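Long-range contact in exopolygalacturonase (Yersinia enterocolitica, PDB 2UVF), which probably cleaves sugar units from the chain ends of pectin's polygalacturonate, as a family 28 exopolygalacturonase: residues Ser236-Pro241 and Tyr326-Ser331. Numbering follows the deposited sequence.
Sequences STIERP and YGQRRS. With ADA (alpha-D-galactopyranuronic acid), chain C.
Arg-240 runs out past the side chain of Gln-328 toward the bound galacturonate. Its chain is extended from CG to NE (chi2 173°), which carries the guanidinium well beyond the backbone of its short strand. On the way CG lies 3.2 Å from the backbone O of Gln-328. The Gln-328 amide meets one edge of the guanidinium, the two planes 26° apart, with NE and NH2 of Arg-240 turned to it. The sugar carboxylate lies at the edge too: NH1 of Arg-240 donates to O6A of ADA at 2.8 Å, while NH2 reaches both O6A and, at 3.0 Å, O6B of ADA. Two nitrogens thus share O6A, which would limit rotation of the guanidinium.

Arg-329 folds back across Pro-241. Bends at chi2 and chi3 bring NH1 of Arg-329 within 2.7 Å of Glu-239 O; the carbonyl oxygen lies in the guanidinium plane, but the nitrogen sits above the carbonyl plane and the bond is well short of straight, with an N-H...O angle of 138°. The Glu-239 carboxylate forms a salt bridge with Arg-231. CD of Pro-241 rests over one face of the Arg-329 guanidinium, toward its rim. The proline's CG meanwhile packs 3.4 Å from Arg-329 O and also touches OG of Ser-331, a hydroxyl hydrogen-bonded to Ala-242 O. At the outer end, CG2 of Ile-238 meets CB of Gln-328 at 3.8 Å.

Here the end of helix 322-328 and the residues after it pack against strand 240-241 beside the sugar-binding cleft of a family 28 right-handed parallel beta-helix, where Arg-240 holds the carboxylate of the bound galacturonate.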
loop_
_atom_site.group_PDB
_atom_site.type_symbol
_atom_site.label_atom_id
_atom_site.label_comp_id
_atom_site.label_asym_id
_atom_site.label_seq_id
_atom_site.Cartn_x
_atom_site.Cartn_y
_atom_site.Cartn_z
ATOM N N SER A 236 23.382 0.983 3.045
ATOM C CA SER A 236 23.097 1.893 1.926
ATOM C C SER A 236 24.069 3.059 1.998
ATOM O O SER A 236 24.134 3.751 3.014
ATOM C CB SER A 236 21.636 2.375 1.944
ATOM O OG SER A 236 20.757 1.359 1.476
ATOM N N THR A 237 24.811 3.278 0.916
ATOM C CA THR A 237 25.944 4.206 0.962
ATOM C C THR A 237 25.629 5.664 0.622
ATOM O O THR A 237 26.368 6.565 1.003
ATOM C CB THR A 237 27.200 3.650 0.209
ATOM O OG1 THR A 237 26.858 3.246 -1.117
ATOM C CG2 THR A 237 27.756 2.437 0.948
ATOM N N ILE A 238 24.502 5.895 -0.048
ATOM C CA ILE A 238 24.084 7.239 -0.432
ATOM C C ILE A 238 22.947 7.742 0.477
ATOM O O ILE A 238 21.889 7.103 0.608
ATOM C CB ILE A 238 23.734 7.298 -1.960
ATOM C CG1 ILE A 238 24.935 6.815 -2.794
ATOM C CG2 ILE A 238 23.256 8.699 -2.379
ATOM C CD1 ILE A 238 24.613 6.430 -4.230
ATOM N N GLU A 239 23.194 8.875 1.131
ATOM C CA GLU A 239 22.231 9.523 2.015
ATOM C C GLU A 239 21.122 10.187 1.196
ATOM O O GLU A 239 21.389 10.819 0.166
ATOM C CB GLU A 239 22.959 10.562 2.882
ATOM C CG GLU A 239 22.093 11.443 3.791
ATOM C CD GLU A 239 21.780 10.840 5.148
ATOM O OE1 GLU A 239 22.056 9.645 5.378
ATOM O OE2 GLU A 239 21.240 11.572 6.000
ATOM N N ARG A 240 19.883 10.047 1.667
ATOM C CA ARG A 240 18.725 10.596 0.965
ATOM C C ARG A 240 18.204 11.823 1.708
ATOM O O ARG A 240 18.374 11.930 2.926
ATOM C CB ARG A 240 17.637 9.524 0.839
ATOM C CG ARG A 240 18.001 8.426 -0.120
ATOM C CD ARG A 240 16.989 7.314 -0.083
ATOM N NE ARG A 240 17.119 6.439 -1.240
ATOM C CZ ARG A 240 16.213 5.537 -1.608
ATOM N NH1 ARG A 240 15.090 5.373 -0.918
ATOM N NH2 ARG A 240 16.429 4.802 -2.677
ATOM N N PRO A 241 17.569 12.762 0.991
ATOM C CA PRO A 241 17.076 13.880 1.758
ATOM C C PRO A 241 15.852 13.491 2.587
ATOM O O PRO A 241 15.295 12.391 2.410
ATOM C CB PRO A 241 16.704 14.900 0.683
ATOM C CG PRO A 241 16.355 14.096 -0.504
ATOM C CD PRO A 241 17.257 12.893 -0.445
ATOM N N TYR A 326 19.059 11.319 -9.709
ATOM C CA TYR A 326 17.665 10.955 -9.941
ATOM C C TYR A 326 17.162 9.809 -9.035
ATOM O O TYR A 326 16.039 9.884 -8.488
ATOM C CB TYR A 326 17.472 10.619 -11.428
ATOM C CG TYR A 326 16.030 10.544 -11.864
ATOM C CD1 TYR A 326 15.278 11.713 -12.092
ATOM C CD2 TYR A 326 15.408 9.295 -12.062
ATOM C CE1 TYR A 326 13.920 11.631 -12.510
ATOM C CE2 TYR A 326 14.071 9.204 -12.462
ATOM C CZ TYR A 326 13.337 10.372 -12.673
ATOM O OH TYR A 326 12.043 10.263 -13.075
ATOM N N GLY A 327 17.986 8.775 -8.865
ATOM C CA GLY A 327 17.622 7.598 -8.081
ATOM C C GLY A 327 17.605 7.748 -6.567
ATOM O O GLY A 327 16.922 6.975 -5.863
ATOM N N GLN A 328 18.345 8.729 -6.043
ATOM C CA GLN A 328 18.534 8.825 -4.592
ATOM C C GLN A 328 18.160 10.160 -3.946
ATOM O O GLN A 328 17.861 10.214 -2.761
ATOM C CB GLN A 328 19.987 8.443 -4.202
ATOM C CG GLN A 328 20.498 7.108 -4.744
ATOM C CD GLN A 328 19.636 5.906 -4.333
ATOM O OE1 GLN A 328 19.546 4.937 -5.055
ATOM N NE2 GLN A 328 19.014 5.977 -3.185
ATOM N N ARG A 329 18.164 11.228 -4.723
ATOM C CA ARG A 329 18.145 12.566 -4.141
ATOM C C ARG A 329 16.826 13.352 -4.266
ATOM O O ARG A 329 16.758 14.509 -3.855
ATOM C CB ARG A 329 19.342 13.390 -4.657
ATOM C CG ARG A 329 20.728 12.723 -4.478
ATOM C CD ARG A 329 21.186 12.753 -3.044
ATOM N NE ARG A 329 21.043 14.103 -2.508
ATOM C CZ ARG A 329 20.891 14.388 -1.222
ATOM N NH1 ARG A 329 20.859 13.413 -0.309
ATOM N NH2 ARG A 329 20.768 15.662 -0.847
ATOM N N ARG A 330 15.773 12.728 -4.791
ATOM C CA ARG A 330 14.423 13.350 -4.758
ATOM C C ARG A 330 13.742 13.002 -3.440
ATOM O O ARG A 330 13.826 11.864 -2.996
ATOM C CB ARG A 330 13.564 12.841 -5.911
ATOM C CG ARG A 330 14.176 13.033 -7.268
ATOM C CD ARG A 330 13.281 12.499 -8.357
ATOM N NE ARG A 330 13.536 11.097 -8.674
ATOM C CZ ARG A 330 12.588 10.214 -8.989
ATOM N NH1 ARG A 330 11.299 10.573 -8.986
ATOM N NH2 ARG A 330 12.922 8.971 -9.281
ATOM N N SER A 331 13.093 13.979 -2.812
ATOM C CA SER A 331 12.347 13.755 -1.571
ATOM C C SER A 331 11.048 12.954 -1.773
ATOM O O SER A 331 10.184 13.331 -2.569
ATOM C CB SER A 331 11.995 15.093 -0.905
ATOM O OG SER A 331 13.066 15.620 -0.112
HETATM C C1 ADA C . 12.615 -0.682 -4.564
HETATM C C2 ADA C . 11.733 -1.177 -3.400
HETATM C C3 ADA C . 11.005 0.048 -2.813
HETATM C C4 ADA C . 12.041 1.104 -2.319
HETATM C C5 ADA C . 12.957 1.521 -3.492
HETATM C C6 ADA C . 14.091 2.547 -3.217
HETATM O O2 ADA C . 10.813 -2.197 -3.834
HETATM O O3 ADA C . 10.107 -0.343 -1.778
HETATM O O4 ADA C . 12.822 0.603 -1.229
HETATM O O5 ADA C . 13.557 0.350 -4.127
HETATM O O6B ADA C . 15.226 2.247 -3.649
HETATM O O6A ADA C . 13.820 3.609 -2.605
#